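Local coordinates for protein hydrolase, haloacid dehalogenase-like family (Streptococcus pneumoniae, PDB 2FI1) that is probably a metal-dependent hydrolase of the haloacid dehalogenase-like family, with no substrate assigned here, at residues W11-T16 / E113-T118; F102-R107 / P140-Y145. One frame throughout, in Å; residues are numbered along the deposited sequence.

From the N terminus, strand 8-11 runs into segment 11-16, which holds two of the three calcium-binding residues. The largely helical region that follows leads back to the sheet at strand 100-104, whose last three residues open segment 102-107. Contact 1 closes its 96-residue loop when helix 110-117 meets Leu13. Contact 2 closes a shorter loop of 32 residues, spanning helix 110-117 and strand 124-128, where helix 141-149 meets Val104. The two loops cross, since their segments alternate along the chain. Backbone hydrogen bonds of Trp11 N with Phe102 O and of Trp11 O with Val104 N join them directly, and Leu103 packs on Leu115, so both contacts are tied to the central parallel sheet.

Contact 1: W11-T16 / E113-T118; sequences WDLGGT and EILEKT. With CA (calcium ion), chain B.
The carbonyl oxygen of Ile114 is gripped twice by Thr118 at the end of helix 110-117. The backbone N of Thr118 donates to Ile114 O at 3.0 Å, closing the last helical turn, and Thr118 OG1 donates to Ile114 O at 2.8 Å from the opposite face of the carbonyl plane. One turn back from this helix end, Ile114 and Leu115 face segment 11-16, which carries two of the metal ligands.

Leu13 CG stands anti to the backbone N (chi1 -176°), which carries the two methyl groups out towards the helix. Leu13 CD1 meets Leu115 CD2 at 4.0 Å, the two side chains slanting across one another. The other branch is more loosely engaged, with Leu13 CD2 lying 4.4 Å from Ile114 CG2, while the far end of the isoleucine turns away. Leu103 touches both leucines and links their apolar cluster to strand 100-104.

On either side of Leu13 in the chain, Asp12 and Gly14 bind the calcium ion. Asp12 uses both carboxylate oxygens, but unevenly: OD2 is 2.4 Å from the calcium ion and OD1 2.8 Å. Gly14 O binds it at 2.3 Å, and Asp160 and three waters complete the shell. Asp12 OD2 also accepts from Thr16 OG1 at 2.8 Å, on its anti side and 18° out of the carboxylate plane, so the threonine holds the carboxylate from the side turned away from the calcium ion.

The sequence Asp-Leu-Gly-Gly-Thr matches the first motif of the haloacid dehalogenase family, Asp-x-Asp-x-Thr, with Gly14 in place of the second aspartate; Asp12 would then correspond to the usual nucleophile. The chemistry therefore divides at Leu13: polar groups on both sides of it face the metal, whereas its own side chain sits in the apolar interior.

Contact 2: F102-R107 / P140-Y145; sequences FLVSHR and PESMLY
Strand 100-104 and the first turn of helix 141-149 approach most closely at Val104 and Ser142, whose CA atoms lie 7.4 Å apart. Val104 points at the helix and divides its two methyl groups between neighbouring residues there. CG1, anti to the backbone N (chi1 174°), reaches the serine: Val104 CG1 is 3.5 Å from Ser142 OG and also lies beside its CB. The other branch faces the methionine more distantly, with Val104 CG2 4.5 Å from Met143 CG. Although Met143 does not set out directly towards the strand, its side chain bends nearer along its length. Both Val104 and Met143 also touch Ile10, so the helix rests on strand 8-11 as well.

Just past the strand, Ser105 OG accepts from Arg107 N at 3.0 Å with an N-H...O angle of 157°, forming an ST turn that shapes the loop. His106 NE2 is hydrogen-bonded to the backbone N of Lys137, joining this loop to the one before the helix.

Helix 141-149 belongs to the beta-alpha-beta crossover from strand 124-128 to strand 155-159, a connection that passes over the inner strands of the sheet. This is the Rossmann-like core of the haloacid dehalogenase fold, and Ser105, just beyond the C-terminal end of the strand, probably corresponds to the conserved serine or threonine of motif II.

Contact 1: W11-T16 / E113-T118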
ATOM      1  N   TRP A  11       3.558   5.080   7.216  1.00  7.28           N
ATOM      2  CA  TRP A  11       3.228   4.656   5.871  1.00  7.24           C
ATOM      3  C   TRP A  11       2.044   3.711   5.812  1.00  7.94           C
ATOM      4  O   TRP A  11       1.728   3.006   6.773  1.00  8.17           O
ATOM      5  CB  TRP A  11       4.417   3.921   5.253  1.00  7.90           C
ATOM      6  CG  TRP A  11       5.660   4.746   5.091  1.00  7.51           C
ATOM      7  CD1 TRP A  11       6.718   4.812   5.947  1.00  8.58           C
ATOM      8  CD2 TRP A  11       5.989   5.578   3.976  1.00  8.35           C
ATOM      9  NE1 TRP A  11       7.678   5.642   5.443  1.00  7.93           N
ATOM     10  CE2 TRP A  11       7.253   6.137   4.241  1.00  7.81           C
ATOM     11  CE3 TRP A  11       5.333   5.915   2.787  1.00  9.10           C
ATOM     12  CZ2 TRP A  11       7.893   7.001   3.350  1.00  9.37           C
ATOM     13  CZ3 TRP A  11       5.968   6.789   1.907  1.00  9.66           C
ATOM     14  CH2 TRP A  11       7.235   7.319   2.200  1.00 10.04           C
ATOM     15  N   ASP A  12       1.446   3.731   4.641  1.00  8.00           N
ATOM     16  CA  ASP A  12       0.442   2.803   4.159  1.00  8.53           C
ATOM     17  C   ASP A  12       1.159   1.860   3.181  1.00  8.71           C
ATOM     18  O   ASP A  12       2.094   2.273   2.504  1.00  9.01           O
ATOM     19  CB  ASP A  12      -0.644   3.660   3.492  1.00  8.73           C
ATOM     20  CG  ASP A  12      -1.620   2.893   2.639  1.00 10.67           C
ATOM     21  OD1 ASP A  12      -2.240   1.934   3.119  1.00 11.37           O
ATOM     22  OD2 ASP A  12      -1.842   3.368   1.496  1.00 11.08           O
ATOM     23  N   LEU A  13       0.738   0.600   3.108  1.00  8.95           N
ATOM     24  CA  LEU A  13       1.383  -0.375   2.243  1.00  9.77           C
ATOM     25  C   LEU A  13       0.745  -0.349   0.850  1.00  9.57           C
ATOM     26  O   LEU A  13       1.274   0.258  -0.058  1.00  9.13           O
ATOM     27  CB  LEU A  13       1.330  -1.772   2.873  1.00 10.02           C
ATOM     28  CG  LEU A  13       2.057  -2.887   2.109  1.00 11.67           C
ATOM     29  CD1 LEU A  13       3.551  -2.588   1.964  1.00 12.73           C
ATOM     30  CD2 LEU A  13       1.838  -4.218   2.812  1.00 12.80           C
ATOM     31  N   GLY A  14      -0.417  -0.973   0.695  1.00  9.84           N
ATOM     32  CA  GLY A  14      -1.054  -1.070  -0.615  1.00 10.14           C
ATOM     33  C   GLY A  14      -1.390   0.294  -1.175  1.00  9.62           C
ATOM     34  O   GLY A  14      -2.020   1.107  -0.498  1.00 10.15           O
ATOM     35  N   GLY A  15      -0.976   0.550  -2.410  1.00  9.34           N
ATOM     36  CA  GLY A  15      -1.277   1.807  -3.086  1.00  9.20           C
ATOM     37  C   GLY A  15      -0.336   2.964  -2.775  1.00  9.25           C
ATOM     38  O   GLY A  15      -0.460   4.037  -3.374  1.00  9.99           O
ATOM     39  N   THR A  16       0.610   2.748  -1.859  1.00  8.93           N
ATOM     40  CA  THR A  16       1.559   3.784  -1.455  1.00  9.20           C
ATOM     41  C   THR A  16       2.985   3.248  -1.606  1.00  9.11           C
ATOM     42  O   THR A  16       3.749   3.742  -2.427  1.00  9.89           O
ATOM     43  CB  THR A  16       1.260   4.257  -0.024  1.00  9.41           C
ATOM     44  OG1 THR A  16      -0.053   4.846   0.005  1.00  9.99           O
ATOM     45  CG2 THR A  16       2.263   5.270   0.436  1.00  8.96           C
ATOM     46  N   GLU A 113       5.397 -10.807   5.532  1.00 12.34           N
ATOM     47  CA  GLU A 113       5.982 -11.553   4.409  1.00 12.96           C
ATOM     48  C   GLU A 113       6.234 -10.667   3.202  1.00 11.36           C
ATOM     49  O   GLU A 113       7.249 -10.793   2.527  1.00 10.58           O
ATOM     50  CB  GLU A 113       5.052 -12.689   3.968  1.00 13.72           C
ATOM     51  CG  GLU A 113       4.796 -13.766   5.016  1.00 16.15           C
ATOM     52  CD  GLU A 113       3.663 -14.716   4.634  1.00 17.63           C
ATOM     53  OE1 GLU A 113       3.224 -14.713   3.457  1.00 23.48           O
ATOM     54  OE2 GLU A 113       3.206 -15.467   5.520  1.00 23.32           O
ATOM     55  N   ILE A 114       5.297  -9.779   2.913  1.00 10.08           N
ATOM     56  CA  ILE A 114       5.448  -8.859   1.795  1.00  9.94           C
ATOM     57  C   ILE A 114       6.661  -7.949   1.996  1.00  9.30           C
ATOM     58  O   ILE A 114       7.420  -7.710   1.061  1.00  9.02           O
ATOM     59  CB  ILE A 114       4.179  -8.000   1.598  1.00 10.13           C
ATOM     60  CG1 ILE A 114       2.989  -8.899   1.233  1.00 12.58           C
ATOM     61  CG2 ILE A 114       4.386  -6.918   0.535  1.00 11.12           C
ATOM     62  CD1 ILE A 114       3.094  -9.590  -0.104  1.00 14.70           C
ATOM     63  N   LEU A 115       6.847  -7.450   3.211  1.00  8.90           N
ATOM     64  CA  LEU A 115       7.986  -6.579   3.515  1.00  8.91           C
ATOM     65  C   LEU A 115       9.319  -7.313   3.377  1.00  9.19           C
ATOM     66  O   LEU A 115      10.326  -6.719   2.981  1.00  8.96           O
ATOM     67  CB  LEU A 115       7.850  -6.012   4.926  1.00  8.82           C
ATOM     68  CG  LEU A 115       6.592  -5.187   5.201  1.00  9.93           C
ATOM     69  CD1 LEU A 115       6.589  -4.674   6.632  1.00 10.29           C
ATOM     70  CD2 LEU A 115       6.488  -4.028   4.222  1.00 11.31           C
ATOM     71  N   GLU A 116       9.335  -8.598   3.698  1.00  9.59           N
ATOM     72  CA  GLU A 116      10.527  -9.421   3.501  1.00 10.87           C
ATOM     73  C   GLU A 116      10.798  -9.668   2.015  1.00 10.79           C
ATOM     74  O   GLU A 116      11.926  -9.504   1.535  1.00 11.33           O
ATOM     75  CB  GLU A 116      10.375 -10.766   4.221  1.00 11.79           C
ATOM     76  CG  GLU A 116      10.390 -10.684   5.731  1.00 14.87           C
ATOM     77  CD  GLU A 116      11.695 -10.166   6.306  1.00 17.64           C
ATOM     78  OE1 GLU A 116      12.747 -10.293   5.641  1.00 20.17           O
ATOM     79  OE2 GLU A 116      11.666  -9.649   7.442  1.00 21.80           O
ATOM     80  N   LYS A 117       9.770 -10.063   1.273  1.00 10.81           N
ATOM     81  CA  LYS A 117       9.938 -10.368  -0.139  1.00 11.18           C
ATOM     82  C   LYS A 117      10.390  -9.154  -0.943  1.00 11.03           C
ATOM     83  O   LYS A 117      11.107  -9.303  -1.935  1.00 11.69           O
ATOM     84  CB  LYS A 117       8.640 -10.919  -0.731  1.00 11.96           C
ATOM     85  CG  LYS A 117       8.326 -12.338  -0.313  1.00 14.10           C
ATOM     86  CD  LYS A 117       7.116 -12.862  -1.063  1.00 18.50           C
ATOM     87  CE  LYS A 117       5.941 -13.086  -0.154  1.00 22.19           C
ATOM     88  NZ  LYS A 117       6.170 -14.323   0.644  1.00 25.27           N
ATOM     89  N   THR A 118       9.972  -7.960  -0.527  1.00  9.73           N
ATOM     90  CA  THR A 118      10.352  -6.718  -1.208  1.00  9.03           C
ATOM     91  C   THR A 118      11.574  -6.035  -0.584  1.00  9.28           C
ATOM     92  O   THR A 118      11.969  -4.946  -1.019  1.00  9.38           O
ATOM     93  CB  THR A 118       9.180  -5.721  -1.238  1.00  9.09           C
ATOM     94  OG1 THR A 118       8.769  -5.428   0.095  1.00  8.19           O
ATOM     95  CG2 THR A 118       8.006  -6.286  -2.021  1.00  9.16           C
TER
HETATM   96 CA    CA B 191      -3.681   2.038   0.774  1.00 10.95          CA
HETATM   97  O   HOH W   1      -5.039   1.478  -1.120  1.00 15.04           O
HETATM   98  O   HOH W   2      -5.259   3.062   2.234  1.00 12.12           O
HETATM   99  O   HOH W   3      -4.151  -0.043   1.704  1.00 14.87           O

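Contact 2: F102-R107 / P140-Y145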
ATOM      1  N   PHE A 102       7.354   3.919  10.064  1.00  6.97           N
ATOM      2  CA  PHE A 102       6.368   3.045  10.684  1.00  7.05           C
ATOM      3  C   PHE A 102       5.395   2.623   9.609  1.00  7.44           C
ATOM      4  O   PHE A 102       5.258   3.292   8.586  1.00  7.60           O
ATOM      5  CB  PHE A 102       5.630   3.764  11.815  1.00  7.45           C
ATOM      6  CG  PHE A 102       6.549   4.305  12.859  1.00  7.24           C
ATOM      7  CD1 PHE A 102       6.913   3.538  13.946  1.00  7.56           C
ATOM      8  CD2 PHE A 102       7.093   5.571  12.728  1.00  8.05           C
ATOM      9  CE1 PHE A 102       7.782   4.045  14.897  1.00  8.69           C
ATOM     10  CE2 PHE A 102       7.962   6.064  13.672  1.00  8.81           C
ATOM     11  CZ  PHE A 102       8.304   5.308  14.746  1.00  8.28           C
ATOM     12  N   LEU A 103       4.703   1.512   9.831  1.00  7.69           N
ATOM     13  CA  LEU A 103       3.700   1.047   8.875  1.00  8.22           C
ATOM     14  C   LEU A 103       2.440   0.680   9.626  1.00  7.52           C
ATOM     15  O   LEU A 103       2.525   0.008  10.655  1.00  8.12           O
ATOM     16  CB  LEU A 103       4.211  -0.163   8.093  1.00  8.63           C
ATOM     17  CG  LEU A 103       3.409  -0.704   6.906  1.00 10.44           C
ATOM     18  CD1 LEU A 103       3.416   0.239   5.764  1.00 14.27           C
ATOM     19  CD2 LEU A 103       4.022  -2.020   6.466  1.00 11.85           C
ATOM     20  N   VAL A 104       1.289   1.142   9.134  1.00  7.63           N
ATOM     21  CA  VAL A 104      -0.005   0.732   9.684  1.00  8.09           C
ATOM     22  C   VAL A 104      -0.799   0.050   8.587  1.00  8.20           C
ATOM     23  O   VAL A 104      -1.018   0.626   7.517  1.00  8.33           O
ATOM     24  CB  VAL A 104      -0.791   1.917  10.259  1.00  8.31           C
ATOM     25  CG1 VAL A 104      -2.197   1.482  10.686  1.00  9.28           C
ATOM     26  CG2 VAL A 104      -0.059   2.504  11.441  1.00  9.08           C
ATOM     27  N   SER A 105      -1.225  -1.178   8.874  1.00  8.51           N
ATOM     28  CA  SER A 105      -2.035  -1.957   7.949  1.00  9.07           C
ATOM     29  C   SER A 105      -3.196  -2.590   8.700  1.00  8.55           C
ATOM     30  O   SER A 105      -3.080  -2.942   9.867  1.00  8.63           O
ATOM     31  CB  SER A 105      -1.198  -3.060   7.313  1.00 10.07           C
ATOM     32  OG  SER A 105      -1.974  -3.857   6.414  1.00 11.20           O
ATOM     33  N   HIS A 106      -4.296  -2.751   7.977  1.00  8.50           N
ATOM     34  CA  HIS A 106      -5.447  -3.504   8.465  1.00  8.39           C
ATOM     35  C   HIS A 106      -5.320  -4.991   8.202  1.00  9.30           C
ATOM     36  O   HIS A 106      -6.131  -5.761   8.712  1.00  9.29           O
ATOM     37  CB  HIS A 106      -6.701  -3.061   7.742  1.00  8.23           C
ATOM     38  CG  HIS A 106      -7.014  -1.612   7.888  1.00  7.50           C
ATOM     39  ND1 HIS A 106      -7.781  -0.931   6.973  1.00  8.56           N
ATOM     40  CD2 HIS A 106      -6.696  -0.718   8.856  1.00  8.05           C
ATOM     41  CE1 HIS A 106      -7.908   0.326   7.362  1.00  9.36           C
ATOM     42  NE2 HIS A 106      -7.264   0.479   8.503  1.00  9.63           N
ATOM     43  N   ARG A 107      -4.358  -5.382   7.373  1.00  9.65           N
ATOM     44  CA  ARG A 107      -4.173  -6.781   7.023  1.00 10.20           C
ATOM     45  C   ARG A 107      -3.517  -7.520   8.175  1.00 10.97           C
ATOM     46  O   ARG A 107      -2.953  -6.909   9.096  1.00 11.18           O
ATOM     47  CB  ARG A 107      -3.335  -6.908   5.755  1.00 10.68           C
ATOM     48  CG  ARG A 107      -3.949  -6.268   4.549  1.00 11.31           C
ATOM     49  CD  ARG A 107      -5.012  -7.147   3.925  1.00 12.08           C
ATOM     50  NE  ARG A 107      -5.728  -6.451   2.870  1.00 11.76           N
ATOM     51  CZ  ARG A 107      -6.606  -7.021   2.049  1.00 12.39           C
ATOM     52  NH1 ARG A 107      -6.883  -8.315   2.163  1.00 13.06           N
ATOM     53  NH2 ARG A 107      -7.205  -6.304   1.118  1.00 13.26           N
ATOM     54  N   PRO A 140      -8.338   7.077  14.544  1.00 10.73           N
ATOM     55  CA  PRO A 140      -6.932   7.377  14.806  1.00 10.42           C
ATOM     56  C   PRO A 140      -6.233   6.515  15.860  1.00 10.35           C
ATOM     57  O   PRO A 140      -5.083   6.786  16.178  1.00 10.50           O
ATOM     58  CB  PRO A 140      -6.980   8.827  15.296  1.00 10.90           C
ATOM     59  CG  PRO A 140      -8.307   8.905  16.007  1.00 11.22           C
ATOM     60  CD  PRO A 140      -9.238   8.067  15.175  1.00 11.10           C
ATOM     61  N   GLU A 141      -6.902   5.495  16.403  1.00 10.15           N
ATOM     62  CA  GLU A 141      -6.337   4.701  17.495  1.00 10.59           C
ATOM     63  C   GLU A 141      -4.903   4.206  17.250  1.00  9.79           C
ATOM     64  O   GLU A 141      -4.033   4.386  18.095  1.00 10.14           O
ATOM     65  CB  GLU A 141      -7.249   3.505  17.820  1.00 10.94           C
ATOM     66  CG  GLU A 141      -6.791   2.712  19.024  1.00 12.16           C
ATOM     67  CD  GLU A 141      -7.732   1.588  19.385  1.00 13.54           C
ATOM     68  OE1 GLU A 141      -8.108   0.800  18.506  1.00 12.48           O
ATOM     69  OE2 GLU A 141      -8.091   1.491  20.579  1.00 21.21           O
ATOM     70  N   SER A 142      -4.658   3.576  16.104  1.00  9.25           N
ATOM     71  CA  SER A 142      -3.334   3.022  15.842  1.00  9.36           C
ATOM     72  C   SER A 142      -2.270   4.100  15.673  1.00  9.81           C
ATOM     73  O   SER A 142      -1.145   3.929  16.141  1.00 10.22           O
ATOM     74  CB  SER A 142      -3.343   2.076  14.634  1.00  9.24           C
ATOM     75  OG  SER A 142      -3.855   2.685  13.473  1.00  9.61           O
ATOM     76  N   MET A 143      -2.627   5.211  15.044  1.00 10.69           N
ATOM     77  CA  MET A 143      -1.637   6.284  14.872  1.00 11.37           C
ATOM     78  C   MET A 143      -1.393   7.027  16.202  1.00 11.39           C
ATOM     79  O   MET A 143      -0.269   7.420  16.464  1.00 11.14           O
ATOM     80  CB  MET A 143      -1.960   7.193  13.671  1.00 12.32           C
ATOM     81  CG  MET A 143      -1.444   6.660  12.224  1.00 13.67           C
ATOM     82  SD  MET A 143      -2.255   7.631  11.026  1.00 12.95           S
ATOM     83  CE  MET A 143      -2.503   6.360   9.781  1.00 13.66           C
ATOM     84  N   LEU A 144      -2.409   7.143  17.061  1.00 11.36           N
ATOM     85  CA  LEU A 144      -2.200   7.700  18.405  1.00 11.46           C
ATOM     86  C   LEU A 144      -1.327   6.782  19.255  1.00 11.44           C
ATOM     87  O   LEU A 144      -0.516   7.244  20.059  1.00 11.38           O
ATOM     88  CB  LEU A 144      -3.538   7.956  19.106  1.00 11.69           C
ATOM     89  CG  LEU A 144      -4.336   9.135  18.537  1.00 12.71           C
ATOM     90  CD1 LEU A 144      -5.764   9.140  19.053  1.00 13.74           C
ATOM     91  CD2 LEU A 144      -3.653  10.473  18.836  1.00 13.62           C
ATOM     92  N   TYR A 145      -1.488   5.476  19.085  1.00 10.82           N
ATOM     93  CA  TYR A 145      -0.627   4.502  19.756  1.00 10.72           C
ATOM     94  C   TYR A 145       0.835   4.735  19.367  1.00 10.64           C
ATOM     95  O   TYR A 145       1.719   4.752  20.221  1.00 10.78           O
ATOM     96  CB  TYR A 145      -1.058   3.066  19.416  1.00 10.99           C
ATOM     97  CG  TYR A 145       0.021   2.013  19.513  1.00 10.44           C
ATOM     98  CD1 TYR A 145       0.397   1.474  20.733  1.00 11.10           C
ATOM     99  CD2 TYR A 145       0.641   1.513  18.366  1.00  9.54           C
ATOM    100  CE1 TYR A 145       1.372   0.491  20.818  1.00 11.05           C
ATOM    101  CE2 TYR A 145       1.614   0.539  18.432  1.00 10.58           C
ATOM    102  CZ  TYR A 145       1.981   0.016  19.665  1.00 11.21           C
ATOM    103  OH  TYR A 145       2.942  -0.958  19.769  1.00 12.01           O
TER